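Local coordinates for uronate isomerase (PDB 2Q01), which interconverts D-glucuronate with D-fructuronate and D-galacturonate with D-tagaturonate, an isomerisation step in pentose and glucuronate interconversion, at residues 57-61 with 62-66; 447-450 with 451-455. All coordinates share one frame; numbering follows the deposited sequence.

In the fold
Two ways of finishing a helix end, a pi-type turn and a side-chain cap, appear in this member of the metallo-dependent hydrolase superfamily, which belongs to the TIM-barrel clan. In interaction 1 the short helix 58-63 runs through a pi-type turn; in interaction 2 helix 451-469 begins with the Glu453 side chain bonding the backbone N of the N-cap. Their centres are 42 Å apart and their nearest atoms about 30 Å, so they do not touch. Leu61 packs on Leu423 in the loop ahead of helix 425-445, and residues 447-450 follow that helix. Interaction 1 lies within one subunit, whereas interaction 2 meets a second. Neither includes the potassium ligands Ala375, Tyr378, Leu381 and Asn411.

Interaction 1 of 2, residues 57-61 with 62-66; sequences DATDL and LLAPD
Thr59 and Leu63 meet one turn apart on the short helix 58-63, where a pi-type turn widens the usual alpha-helical spacing. The carbonyl oxygen of Thr59 takes two backbone donors from opposite faces of its plane: Leu63 N at 3.0 Å, through a bent bond, and Ala64 N at 2.8 Å, which is almost straight (N-H...O 175°) and spans five residues. One residue earlier, Leu62 N is bonded to Ala58 O at 3.1 Å.

The tightly packed side is apolar. With OG1 of Thr59 beside the backbone N (chi1 -62°), CG2 falls anti to that N and runs alongside Leu63, 3.9 Å from Leu63 CD2, while OG1 is left to bond Pro96 O. Ala58 and Thr59 press on Trp100 of helix 96-105 and Phe142 of helix 138-149, and Leu61 reaches Leu149.

The other side, made by Asp60, Ala64 and Pro65, is partly exposed and more loosely knit; the Ala64 methyl approaches Thr59 O but stays 4.4 Å from Asp60 CA. Pro65, lacking an N-H, meets the preceding carbonyls with ring carbons. A glycine here would probably leave Asp60 O and Leu61 O without this apolar cover and free the backbone to turn just before the N-cap Asp66. In the proline ring, Pro65 CD lies 3.4 Å from Asp60 O and CG 3.7 Å from Leu61 O.

Interaction 2 of 2, residues 447-450 with 451-455; sequences HRMD and LVEAE
From the extended backbone of Met449 and Asp450 the chain turns directly into helix 451-469, with Asp450 as N-cap. Asp450 O receives Ala454 N at 3.2 Å and a weak, bent bond from Glu453 N at 3.1 Å. Just upstream, His447, with positive phi, is the C-prime residue of a Schellman motif closing the preceding helix.

Glu453 folds back over this start. Its CG stands anti to the carbonyl carbon (chi1 -58°) and the chain beyond is extended, bringing Glu453 OE2 to Asp450 N at 3.0 Å; the N-H arrives from above the carboxylate plane, 46° out of it. This is one half of a capping box, since the Asp450 side chain makes no capping bond in return. A water bonded to Arg448 O at 3.0 Å also reaches the same OE2 weakly.

The Asp450 carboxylate instead faces a neighbouring subunit. Arg5 of the second subunit forms salt bridges with both Asp450 OD2 and Glu453 OE1, and probably eases the repulsion between these oxygens, 4.6 Å apart; Trp116 of that subunit also hydrogen-bonds Glu453 OE1. On the apolar side, Met449 SD rests 3.8 Å from Ala454 CB, and both side chains pack on Val444.

Interaction 1 of 2, residues 57-61 with 62-66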
ATOM      1  N   ASP B  57     -31.616  24.954 -10.159  1.00 66.12           N
ATOM      2  CA  ASP B  57     -30.418  25.506 -10.798  1.00 64.08           C
ATOM      3  C   ASP B  57     -29.431  24.428 -11.215  1.00 61.05           C
ATOM      4  O   ASP B  57     -29.487  23.302 -10.730  1.00 66.50           O
ATOM      5  CB  ASP B  57     -29.688  26.460  -9.839  1.00 69.51           C
ATOM      6  CG  ASP B  57     -30.467  27.727  -9.548  1.00 86.62           C
ATOM      7  OD1 ASP B  57     -31.264  28.166 -10.407  1.00101.90           O
ATOM      8  OD2 ASP B  57     -30.265  28.296  -8.452  1.00 96.31           O
ATOM      9  N   ALA B  58     -28.510  24.799 -12.101  1.00 57.34           N
ATOM     10  CA  ALA B  58     -27.326  23.995 -12.384  1.00 55.41           C
ATOM     11  C   ALA B  58     -26.420  23.985 -11.156  1.00 60.41           C
ATOM     12  O   ALA B  58     -25.753  22.990 -10.874  1.00 63.20           O
ATOM     13  CB  ALA B  58     -26.582  24.560 -13.576  1.00 52.06           C
ATOM     14  N   THR B  59     -26.410  25.103 -10.433  1.00 61.45           N
ATOM     15  CA  THR B  59     -25.637  25.253  -9.208  1.00 61.13           C
ATOM     16  C   THR B  59     -26.235  24.434  -8.057  1.00 62.13           C
ATOM     17  O   THR B  59     -25.520  23.682  -7.391  1.00 61.67           O
ATOM     18  CB  THR B  59     -25.508  26.742  -8.837  1.00 59.70           C
ATOM     19  OG1 THR B  59     -24.804  27.417  -9.885  1.00 61.16           O
ATOM     20  CG2 THR B  59     -24.748  26.930  -7.528  1.00 61.54           C
ATOM     21  N   ASP B  60     -27.544  24.557  -7.851  1.00 62.37           N
ATOM     22  CA  ASP B  60     -28.230  23.846  -6.768  1.00 64.88           C
ATOM     23  C   ASP B  60     -28.268  22.327  -6.912  1.00 61.76           C
ATOM     24  O   ASP B  60     -28.434  21.616  -5.924  1.00 64.52           O
ATOM     25  CB  ASP B  60     -29.647  24.389  -6.575  1.00 65.80           C
ATOM     26  CG  ASP B  60     -29.737  25.359  -5.418  1.00 87.89           C
ATOM     27  OD1 ASP B  60     -30.517  25.083  -4.481  1.00 97.85           O
ATOM     28  OD2 ASP B  60     -29.018  26.385  -5.435  1.00 98.23           O
ATOM     29  N   LEU B  61     -28.105  21.838  -8.136  1.00 62.93           N
ATOM     30  CA  LEU B  61     -28.172  20.411  -8.411  1.00 62.32           C
ATOM     31  C   LEU B  61     -26.785  19.769  -8.474  1.00 63.53           C
ATOM     32  O   LEU B  61     -26.573  18.668  -7.949  1.00 61.73           O
ATOM     33  CB  LEU B  61     -28.947  20.166  -9.714  1.00 61.63           C
ATOM     34  CG  LEU B  61     -29.089  18.747 -10.267  1.00 65.35           C
ATOM     35  CD1 LEU B  61     -30.036  17.911  -9.428  1.00 65.92           C
ATOM     36  CD2 LEU B  61     -29.552  18.794 -11.704  1.00 60.49           C
ATOM     37  N   LEU B  62     -25.843  20.461  -9.109  1.00 60.28           N
ATOM     38  CA  LEU B  62     -24.535  19.879  -9.398  1.00 58.63           C
ATOM     39  C   LEU B  62     -23.411  20.424  -8.524  1.00 56.69           C
ATOM     40  O   LEU B  62     -22.558  19.665  -8.072  1.00 56.64           O
ATOM     41  CB  LEU B  62     -24.176  20.053 -10.882  1.00 55.68           C
ATOM     42  CG  LEU B  62     -25.078  19.380 -11.925  1.00 56.56           C
ATOM     43  CD1 LEU B  62     -24.946  20.078 -13.265  1.00 47.45           C
ATOM     44  CD2 LEU B  62     -24.776  17.889 -12.057  1.00 55.54           C
ATOM     45  N   LEU B  63     -23.423  21.733  -8.285  1.00 58.78           N
ATOM     46  CA  LEU B  63     -22.297  22.417  -7.651  1.00 59.43           C
ATOM     47  C   LEU B  63     -22.391  22.528  -6.124  1.00 63.71           C
ATOM     48  O   LEU B  63     -21.476  22.101  -5.415  1.00 62.46           O
ATOM     49  CB  LEU B  63     -22.090  23.795  -8.294  1.00 54.55           C
ATOM     50  CG  LEU B  63     -21.032  24.748  -7.729  1.00 57.66           C
ATOM     51  CD1 LEU B  63     -19.617  24.153  -7.736  1.00 58.51           C
ATOM     52  CD2 LEU B  63     -21.068  26.049  -8.511  1.00 67.46           C
ATOM     53  N   ALA B  64     -23.484  23.110  -5.633  1.00 63.14           N
ATOM     54  CA  ALA B  64     -23.663  23.384  -4.202  1.00 61.36           C
ATOM     55  C   ALA B  64     -23.737  22.166  -3.259  1.00 65.51           C
ATOM     56  O   ALA B  64     -23.109  22.194  -2.200  1.00 74.65           O
ATOM     57  CB  ALA B  64     -24.850  24.333  -3.969  1.00 53.95           C
ATOM     58  N   PRO B  65     -24.494  21.102  -3.618  1.00 66.79           N
ATOM     59  CA  PRO B  65     -24.527  20.017  -2.636  1.00 69.71           C
ATOM     60  C   PRO B  65     -23.396  18.975  -2.745  1.00 77.23           C
ATOM     61  O   PRO B  65     -23.321  18.073  -1.905  1.00 83.22           O
ATOM     62  CB  PRO B  65     -25.881  19.358  -2.905  1.00 72.53           C
ATOM     63  CG  PRO B  65     -26.112  19.563  -4.359  1.00 66.71           C
ATOM     64  CD  PRO B  65     -25.340  20.790  -4.788  1.00 65.97           C
ATOM     65  N   ASP B  66     -22.532  19.089  -3.756  1.00 76.28           N
ATOM     66  CA  ASP B  66     -21.494  18.077  -3.985  1.00 72.33           C
ATOM     67  C   ASP B  66     -20.134  18.478  -3.414  1.00 67.55           C
ATOM     68  O   ASP B  66     -19.450  19.358  -3.956  1.00 59.36           O
ATOM     69  CB  ASP B  66     -21.379  17.723  -5.473  1.00 71.41           C
ATOM     70  CG  ASP B  66     -20.575  16.448  -5.719  1.00 76.75           C
ATOM     71  OD1 ASP B  66     -20.046  16.289  -6.838  1.00 80.79           O
ATOM     72  OD2 ASP B  66     -20.475  15.600  -4.806  1.00 89.06           O
TER

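Interaction 2 of 2, residues 447-450 with 451-455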
ATOM      1  N   HIS B 447      -5.093 -15.355 -19.433  1.00 34.60           N
ATOM      2  CA  HIS B 447      -5.540 -16.759 -19.293  1.00 38.61           C
ATOM      3  C   HIS B 447      -5.593 -17.230 -17.835  1.00 40.70           C
ATOM      4  O   HIS B 447      -5.318 -18.393 -17.522  1.00 41.88           O
ATOM      5  CB  HIS B 447      -4.703 -17.715 -20.167  1.00 34.89           C
ATOM      6  CG  HIS B 447      -4.313 -17.137 -21.493  1.00 41.11           C
ATOM      7  ND1 HIS B 447      -5.219 -16.918 -22.509  1.00 32.65           N
ATOM      8  CD2 HIS B 447      -3.116 -16.713 -21.959  1.00 38.19           C
ATOM      9  CE1 HIS B 447      -4.594 -16.396 -23.547  1.00 50.38           C
ATOM     10  NE2 HIS B 447      -3.317 -16.262 -23.239  1.00 39.74           N
ATOM     11  N   ARG B 448      -5.946 -16.299 -16.955  1.00 36.86           N
ATOM     12  CA  ARG B 448      -6.101 -16.563 -15.531  1.00 43.17           C
ATOM     13  C   ARG B 448      -7.547 -16.925 -15.254  1.00 37.89           C
ATOM     14  O   ARG B 448      -7.887 -17.382 -14.161  1.00 45.22           O
ATOM     15  CB  ARG B 448      -5.709 -15.331 -14.717  1.00 40.76           C
ATOM     16  CG  ARG B 448      -4.306 -14.839 -14.985  1.00 32.89           C
ATOM     17  CD  ARG B 448      -3.725 -14.193 -13.757  1.00 47.14           C
ATOM     18  NE  ARG B 448      -3.972 -12.764 -13.680  1.00 54.48           N
ATOM     19  CZ  ARG B 448      -3.821 -12.046 -12.575  1.00 65.36           C
ATOM     20  NH1 ARG B 448      -3.442 -12.625 -11.443  1.00 61.47           N
ATOM     21  NH2 ARG B 448      -4.069 -10.747 -12.601  1.00 83.98           N
ATOM     22  N   MET B 449      -8.392 -16.693 -16.252  1.00 35.21           N
ATOM     23  CA  MET B 449      -9.770 -17.141 -16.225  1.00 37.20           C
ATOM     24  C   MET B 449     -10.293 -17.370 -17.643  1.00 37.68           C
ATOM     25  O   MET B 449      -9.828 -16.753 -18.606  1.00 49.12           O
ATOM     26  CB  MET B 449     -10.641 -16.171 -15.406  1.00 35.49           C
ATOM     27  CG  MET B 449     -11.617 -15.285 -16.138  1.00 39.96           C
ATOM     28  SD  MET B 449     -12.516 -14.204 -15.003  1.00 33.56           S
ATOM     29  CE  MET B 449     -12.268 -15.025 -13.430  1.00 53.12           C
ATOM     30  N   ASP B 450     -11.240 -18.292 -17.762  1.00 40.35           N
ATOM     31  CA  ASP B 450     -11.876 -18.583 -19.030  1.00 36.90           C
ATOM     32  C   ASP B 450     -12.946 -17.538 -19.308  1.00 41.82           C
ATOM     33  O   ASP B 450     -13.528 -16.983 -18.378  1.00 47.99           O
ATOM     34  CB  ASP B 450     -12.479 -19.988 -18.999  1.00 38.94           C
ATOM     35  CG  ASP B 450     -11.414 -21.086 -19.003  1.00 56.65           C
ATOM     36  OD1 ASP B 450     -10.296 -20.847 -19.513  1.00 76.95           O
ATOM     37  OD2 ASP B 450     -11.696 -22.198 -18.507  1.00 59.57           O
ATOM     38  N   LEU B 451     -13.203 -17.272 -20.585  1.00 43.24           N
ATOM     39  CA  LEU B 451     -14.206 -16.285 -20.970  1.00 42.75           C
ATOM     40  C   LEU B 451     -15.570 -16.620 -20.374  1.00 39.99           C
ATOM     41  O   LEU B 451     -16.279 -15.741 -19.885  1.00 45.02           O
ATOM     42  CB  LEU B 451     -14.307 -16.193 -22.495  1.00 48.10           C
ATOM     43  CG  LEU B 451     -14.303 -14.783 -23.091  1.00 34.98           C
ATOM     44  CD1 LEU B 451     -14.661 -14.823 -24.568  1.00 47.45           C
ATOM     45  CD2 LEU B 451     -15.255 -13.874 -22.328  1.00 40.72           C
ATOM     46  N   VAL B 452     -15.927 -17.899 -20.418  1.00 41.84           N
ATOM     47  CA  VAL B 452     -17.213 -18.366 -19.902  1.00 44.39           C
ATOM     48  C   VAL B 452     -17.426 -17.911 -18.450  1.00 45.14           C
ATOM     49  O   VAL B 452     -18.518 -17.460 -18.090  1.00 55.79           O
ATOM     50  CB  VAL B 452     -17.348 -19.913 -20.074  1.00 46.12           C
ATOM     51  CG1 VAL B 452     -18.300 -20.541 -19.052  1.00 68.17           C
ATOM     52  CG2 VAL B 452     -17.811 -20.245 -21.488  1.00 67.81           C
ATOM     53  N   GLU B 453     -16.367 -17.999 -17.645  1.00 43.41           N
ATOM     54  CA  GLU B 453     -16.385 -17.560 -16.248  1.00 40.18           C
ATOM     55  C   GLU B 453     -16.554 -16.045 -16.123  1.00 42.75           C
ATOM     56  O   GLU B 453     -17.321 -15.576 -15.284  1.00 53.18           O
ATOM     57  CB  GLU B 453     -15.112 -18.002 -15.525  1.00 38.39           C
ATOM     58  CG  GLU B 453     -14.869 -19.507 -15.522  1.00 40.61           C
ATOM     59  CD  GLU B 453     -13.507 -19.887 -14.969  1.00 42.08           C
ATOM     60  OE1 GLU B 453     -13.391 -20.980 -14.368  1.00 52.30           O
ATOM     61  OE2 GLU B 453     -12.549 -19.102 -15.136  1.00 43.84           O
ATOM     62  N   ALA B 454     -15.849 -15.294 -16.966  1.00 42.73           N
ATOM     63  CA  ALA B 454     -15.928 -13.827 -16.970  1.00 39.21           C
ATOM     64  C   ALA B 454     -17.302 -13.285 -17.350  1.00 37.74           C
ATOM     65  O   ALA B 454     -17.766 -12.298 -16.772  1.00 48.22           O
ATOM     66  CB  ALA B 454     -14.880 -13.250 -17.874  1.00 25.74           C
ATOM     67  N   GLU B 455     -17.942 -13.932 -18.324  1.00 41.61           N
ATOM     68  CA  GLU B 455     -19.287 -13.566 -18.764  1.00 41.42           C
ATOM     69  C   GLU B 455     -20.330 -13.822 -17.676  1.00 42.93           C
ATOM     70  O   GLU B 455     -21.305 -13.076 -17.563  1.00 44.86           O
ATOM     71  CB  GLU B 455     -19.654 -14.320 -20.042  1.00 44.51           C
ATOM     72  CG  GLU B 455     -18.968 -13.803 -21.302  1.00 67.51           C
ATOM     73  CD  GLU B 455     -19.325 -14.593 -22.561  1.00 85.53           C
ATOM     74  OE1 GLU B 455     -19.832 -15.733 -22.447  1.00 85.70           O
ATOM     75  OE2 GLU B 455     -19.089 -14.065 -23.671  1.00 87.85           O
TER
HETATM   76  O   HOH W   1     -10.418 -17.990 -12.710  1.00 41.50           O